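Local coordinates for racemase (Pseudovibrio sp. JE062, PDB 3MKC), which is named a racemase and belongs to the mandelate racemase/muconate lactonizing enzyme family of the enolase superfamily, at residues A[137-149]-A[171-183]. Sequence-based numbering, arbitrary orientation.
Sequences KVHPYLTLYPAIP and HNIRAVKVCVPIK
Leu142 and Thr143 pair with Val176 and Lys177 as neighbours in a parallel sheet, strands 141-143 and 175-179 running 4.4 Å apart at 25°, joined by backbone bonds from Leu142 N to Ala175 O, Lys177 N to Leu142 O and Leu144 N to Lys177 O, the last the straightest. Lys177 rises on the same face as Thr143. Its chain leaves extended, CG anti to the backbone N, then bends at chi3 (73°), which carries CE alongside Thr143 OG1 at 3.4 Å and lets NZ donate to Tyr141 OH, 3.1 Å away. Lys177 CB meets the Tyr141 ring obliquely, 3.7 Å from CE1. The ammonium's stronger partner is Glu238, in a salt bridge, so the buried amine is gripped by a carboxylate and a phenol oxygen, while Thr143 OG1 is hydrogen-bonded to Glu339. With helix 154-170 linking the two strands, this is a beta-alpha-beta crossover in the barrel domain of the enolase superfamily, and Lys177 and Thr143 lie on the face turned away from that helix. Leu142 and Val176 occupy the other face: the Leu142 side chain crosses that of Ile173 at about a right angle, with CD1 to CD1 3.5 Å, and Val176, whose side chain also packs on Ala168 of the helix, receives Leu144 CD1 against its CB. Where the strands begin, the Arg174 guanidinium lies over one face of the His139 ring, offset to its rim, planes 25° apart and NH1 3.3 Å from CD2; the angles are too poor for a hydrogen bond. A water bridges Pro140 O and Arg174 N. Beyond the strand ends, the Tyr145 ring, its CG anti to the backbone N, reaches across to meet Cys179 CB obliquely, bringing its OH to within 3.6 Å of Pro181 CG, which Ile148 CD1 also touches.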
loop_
_atom_site.group_PDB
_atom_site.type_symbol
_atom_site.label_atom_id
_atom_site.label_comp_id
_atom_site.label_asym_id
_atom_site.label_seq_id
_atom_site.Cartn_x
_atom_site.Cartn_y
_atom_site.Cartn_z
ATOM N N LYS A 137 3.688 17.404 9.095
ATOM C CA LYS A 137 2.429 16.734 8.747
ATOM C C LYS A 137 2.469 16.098 7.357
ATOM O O LYS A 137 3.230 16.528 6.493
ATOM C CB LYS A 137 1.262 17.720 8.784
ATOM C CG LYS A 137 1.016 18.374 10.139
ATOM C CD LYS A 137 -0.423 18.173 10.603
ATOM C CE LYS A 137 -1.424 18.615 9.541
ATOM N NZ LYS A 137 -2.833 18.372 9.957
ATOM N N VAL A 138 1.648 15.076 7.141
ATOM C CA VAL A 138 1.581 14.432 5.832
ATOM C C VAL A 138 0.141 14.483 5.327
ATOM O O VAL A 138 -0.798 14.545 6.121
ATOM C CB VAL A 138 2.063 12.963 5.884
ATOM C CG1 VAL A 138 3.498 12.909 6.392
ATOM C CG2 VAL A 138 1.143 12.132 6.767
ATOM N N HIS A 139 -0.030 14.468 4.007
ATOM C CA HIS A 139 -1.356 14.530 3.403
ATOM C C HIS A 139 -1.598 13.377 2.454
ATOM O O HIS A 139 -0.884 13.211 1.462
ATOM C CB HIS A 139 -1.530 15.849 2.643
ATOM C CG HIS A 139 -1.324 17.059 3.493
ATOM N ND1 HIS A 139 -0.073 17.496 3.873
ATOM C CD2 HIS A 139 -2.211 17.894 4.083
ATOM C CE1 HIS A 139 -0.198 18.548 4.662
ATOM N NE2 HIS A 139 -1.485 18.810 4.807
ATOM N N PRO A 140 -2.617 12.560 2.737
ATOM C CA PRO A 140 -2.889 11.433 1.852
ATOM C C PRO A 140 -3.892 11.812 0.781
ATOM O O PRO A 140 -4.528 12.864 0.861
ATOM C CB PRO A 140 -3.490 10.418 2.795
ATOM C CG PRO A 140 -4.400 11.314 3.625
ATOM C CD PRO A 140 -3.507 12.527 3.915
ATOM N N TYR A 141 -4.006 10.975 -0.241
ATOM C CA TYR A 141 -5.030 11.202 -1.241
ATOM C C TYR A 141 -5.969 10.066 -0.876
ATOM O O TYR A 141 -5.523 8.994 -0.450
ATOM C CB TYR A 141 -4.495 11.083 -2.677
ATOM C CG TYR A 141 -4.180 9.695 -3.193
ATOM C CD1 TYR A 141 -5.195 8.793 -3.516
ATOM C CD2 TYR A 141 -2.862 9.310 -3.430
ATOM C CE1 TYR A 141 -4.905 7.547 -4.066
ATOM C CE2 TYR A 141 -2.561 8.067 -3.982
ATOM C CZ TYR A 141 -3.587 7.191 -4.297
ATOM O OH TYR A 141 -3.294 5.963 -4.834
ATOM N N LEU A 142 -7.266 10.305 -0.977
ATOM C CA LEU A 142 -8.220 9.269 -0.620
ATOM C C LEU A 142 -8.821 8.637 -1.858
ATOM O O LEU A 142 -9.264 9.334 -2.769
ATOM C CB LEU A 142 -9.329 9.857 0.257
ATOM C CG LEU A 142 -8.838 10.556 1.525
ATOM C CD1 LEU A 142 -10.040 11.020 2.342
ATOM C CD2 LEU A 142 -7.974 9.607 2.344
ATOM N N THR A 143 -8.826 7.313 -1.891
ATOM C CA THR A 143 -9.389 6.592 -3.018
ATOM C C THR A 143 -10.883 6.433 -2.781
ATOM O O THR A 143 -11.300 5.885 -1.759
ATOM C CB THR A 143 -8.721 5.222 -3.169
ATOM O OG1 THR A 143 -7.309 5.413 -3.328
ATOM C CG2 THR A 143 -9.268 4.491 -4.382
ATOM N N LEU A 144 -11.676 6.921 -3.730
ATOM C CA LEU A 144 -13.132 6.886 -3.631
ATOM C C LEU A 144 -13.811 5.984 -4.648
ATOM O O LEU A 144 -13.343 5.839 -5.779
ATOM C CB LEU A 144 -13.691 8.299 -3.814
ATOM C CG LEU A 144 -13.040 9.403 -2.988
ATOM C CD1 LEU A 144 -13.578 10.757 -3.420
ATOM C CD2 LEU A 144 -13.303 9.144 -1.516
ATOM N N TYR A 145 -14.928 5.391 -4.239
ATOM C CA TYR A 145 -15.717 4.537 -5.119
ATOM C C TYR A 145 -17.103 4.329 -4.510
ATOM O O TYR A 145 -17.243 3.739 -3.437
ATOM C CB TYR A 145 -15.045 3.181 -5.328
ATOM C CG TYR A 145 -15.589 2.437 -6.532
ATOM C CD1 TYR A 145 -15.198 2.784 -7.825
ATOM C CD2 TYR A 145 -16.498 1.390 -6.380
ATOM C CE1 TYR A 145 -15.694 2.105 -8.936
ATOM C CE2 TYR A 145 -17.004 0.704 -7.484
ATOM C CZ TYR A 145 -16.597 1.063 -8.760
ATOM O OH TYR A 145 -17.078 0.373 -9.856
ATOM N N PRO A 146 -18.150 4.822 -5.188
ATOM C CA PRO A 146 -19.515 4.674 -4.680
ATOM C C PRO A 146 -20.043 3.250 -4.810
ATOM O O PRO A 146 -19.425 2.398 -5.452
ATOM C CB PRO A 146 -20.301 5.654 -5.538
ATOM C CG PRO A 146 -19.607 5.539 -6.868
ATOM C CD PRO A 146 -18.143 5.570 -6.458
ATOM N N ALA A 147 -21.186 3.000 -4.182
ATOM C CA ALA A 147 -21.820 1.693 -4.246
ATOM C C ALA A 147 -22.671 1.720 -5.508
ATOM O O ALA A 147 -23.852 2.063 -5.458
ATOM C CB ALA A 147 -22.696 1.477 -3.027
ATOM N N ILE A 148 -22.063 1.375 -6.640
ATOM C CA ILE A 148 -22.779 1.383 -7.913
ATOM C C ILE A 148 -22.662 0.078 -8.709
ATOM O O ILE A 148 -21.625 -0.580 -8.695
ATOM C CB ILE A 148 -22.291 2.544 -8.829
ATOM C CG1 ILE A 148 -20.759 2.504 -8.941
ATOM C CG2 ILE A 148 -22.755 3.889 -8.281
ATOM C CD1 ILE A 148 -20.188 3.442 -9.982
ATOM N N PRO A 149 -23.743 -0.327 -9.388
ATOM C CA PRO A 149 -23.729 -1.551 -10.181
ATOM C C PRO A 149 -24.299 -1.277 -11.568
ATOM O O PRO A 149 -25.511 -1.385 -11.781
ATOM C CB PRO A 149 -24.618 -2.474 -9.366
ATOM C CG PRO A 149 -25.694 -1.505 -8.789
ATOM C CD PRO A 149 -25.103 -0.093 -8.869
ATOM N N HIS A 171 -14.216 18.273 3.726
ATOM C CA HIS A 171 -13.206 17.898 4.716
ATOM C C HIS A 171 -11.819 18.354 4.282
ATOM O O HIS A 171 -10.811 17.900 4.829
ATOM C CB HIS A 171 -13.179 16.382 4.917
ATOM C CG HIS A 171 -14.383 15.837 5.617
ATOM N ND1 HIS A 171 -15.656 15.939 5.101
ATOM C CD2 HIS A 171 -14.502 15.152 6.778
ATOM C CE1 HIS A 171 -16.508 15.341 5.914
ATOM N NE2 HIS A 171 -15.832 14.855 6.938
ATOM N N ASN A 172 -11.773 19.243 3.296
ATOM C CA ASN A 172 -10.506 19.755 2.776
ATOM C C ASN A 172 -9.487 18.669 2.438
ATOM O O ASN A 172 -8.300 18.808 2.742
ATOM C CB ASN A 172 -9.878 20.745 3.760
ATOM C CG ASN A 172 -10.706 22.003 3.928
ATOM O OD1 ASN A 172 -11.118 22.625 2.947
ATOM N ND2 ASN A 172 -10.948 22.390 5.172
ATOM N N ILE A 173 -9.948 17.587 1.821
ATOM C CA ILE A 173 -9.047 16.514 1.410
ATOM C C ILE A 173 -8.260 17.094 0.235
ATOM O O ILE A 173 -8.847 17.603 -0.721
ATOM C CB ILE A 173 -9.828 15.264 0.943
ATOM C CG1 ILE A 173 -10.668 14.715 2.100
ATOM C CG2 ILE A 173 -8.867 14.202 0.432
ATOM C CD1 ILE A 173 -9.868 14.403 3.348
ATOM N N ARG A 174 -6.935 17.017 0.309
ATOM C CA ARG A 174 -6.083 17.582 -0.730
ATOM C C ARG A 174 -6.090 16.866 -2.078
ATOM O O ARG A 174 -5.756 17.469 -3.096
ATOM C CB ARG A 174 -4.644 17.675 -0.219
ATOM C CG ARG A 174 -4.500 18.374 1.119
ATOM C CD ARG A 174 -4.938 19.826 1.039
ATOM N NE ARG A 174 -4.777 20.519 2.315
ATOM C CZ ARG A 174 -3.607 20.863 2.847
ATOM N NH1 ARG A 174 -2.473 20.586 2.216
ATOM N NH2 ARG A 174 -3.571 21.487 4.020
ATOM N N ALA A 175 -6.464 15.590 -2.096
ATOM C CA ALA A 175 -6.484 14.837 -3.347
ATOM C C ALA A 175 -7.322 13.572 -3.233
ATOM O O ALA A 175 -7.384 12.952 -2.175
ATOM C CB ALA A 175 -5.056 14.482 -3.767
ATOM N N VAL A 176 -7.957 13.194 -4.337
ATOM C CA VAL A 176 -8.789 12.006 -4.373
ATOM C C VAL A 176 -8.552 11.224 -5.658
ATOM O O VAL A 176 -8.144 11.784 -6.674
ATOM C CB VAL A 176 -10.287 12.374 -4.298
ATOM C CG1 VAL A 176 -10.586 13.085 -2.975
ATOM C CG2 VAL A 176 -10.661 13.265 -5.473
ATOM N N LYS A 177 -8.803 9.924 -5.607
ATOM C CA LYS A 177 -8.644 9.087 -6.783
ATOM C C LYS A 177 -9.984 8.461 -7.111
ATOM O O LYS A 177 -10.659 7.937 -6.230
ATOM C CB LYS A 177 -7.620 7.976 -6.534
ATOM C CG LYS A 177 -7.364 7.116 -7.767
ATOM C CD LYS A 177 -6.148 6.212 -7.594
ATOM C CE LYS A 177 -6.420 5.060 -6.635
ATOM N NZ LYS A 177 -5.219 4.193 -6.458
ATOM N N VAL A 178 -10.373 8.540 -8.376
ATOM C CA VAL A 178 -11.626 7.957 -8.834
ATOM C C VAL A 178 -11.252 6.792 -9.735
ATOM O O VAL A 178 -10.101 6.678 -10.147
ATOM C CB VAL A 178 -12.452 8.972 -9.636
ATOM C CG1 VAL A 178 -12.797 10.166 -8.754
ATOM C CG2 VAL A 178 -11.670 9.422 -10.862
ATOM N N CYS A 179 -12.213 5.925 -10.035
ATOM C CA CYS A 179 -11.944 4.776 -10.890
ATOM C C CYS A 179 -12.958 4.678 -12.011
ATOM O O CYS A 179 -14.061 5.220 -11.915
ATOM C CB CYS A 179 -12.020 3.476 -10.090
ATOM S SG CYS A 179 -11.184 3.485 -8.505
ATOM N N VAL A 180 -12.574 3.983 -13.075
ATOM C CA VAL A 180 -13.467 3.744 -14.196
ATOM C C VAL A 180 -13.940 2.318 -13.944
ATOM O O VAL A 180 -13.145 1.379 -13.998
ATOM C CB VAL A 180 -12.726 3.795 -15.555
ATOM C CG1 VAL A 180 -13.689 3.468 -16.689
ATOM C CG2 VAL A 180 -12.130 5.175 -15.777
ATOM N N PRO A 181 -15.232 2.133 -13.634
ATOM C CA PRO A 181 -15.772 0.795 -13.373
ATOM C C PRO A 181 -15.328 -0.254 -14.396
ATOM O O PRO A 181 -15.462 -0.060 -15.600
ATOM C CB PRO A 181 -17.278 1.031 -13.390
ATOM C CG PRO A 181 -17.385 2.398 -12.790
ATOM C CD PRO A 181 -16.295 3.149 -13.537
ATOM N N ILE A 182 -14.810 -1.369 -13.896
ATOM C CA ILE A 182 -14.323 -2.463 -14.735
ATOM C C ILE A 182 -15.274 -2.913 -15.841
ATOM O O ILE A 182 -14.970 -2.782 -17.031
ATOM C CB ILE A 182 -13.991 -3.690 -13.878
ATOM C CG1 ILE A 182 -12.979 -3.306 -12.800
ATOM C CG2 ILE A 182 -13.453 -4.808 -14.756
ATOM C CD1 ILE A 182 -12.537 -4.463 -11.926
ATOM N N LYS A 183 -16.420 -3.457 -15.450
ATOM C CA LYS A 183 -17.391 -3.945 -16.417
ATOM C C LYS A 183 -18.196 -2.846 -17.101
ATOM O O LYS A 183 -19.324 -3.070 -17.541
ATOM C CB LYS A 183 -18.332 -4.942 -15.745
ATOM C CG LYS A 183 -17.631 -6.174 -15.191
ATOM C CD LYS A 183 -18.640 -7.139 -14.580
ATOM C CE LYS A 183 -17.985 -8.412 -14.066
ATOM N NZ LYS A 183 -18.998 -9.307 -13.426
HETATM O O HOH W 1 -5.762 15.173 1.964
#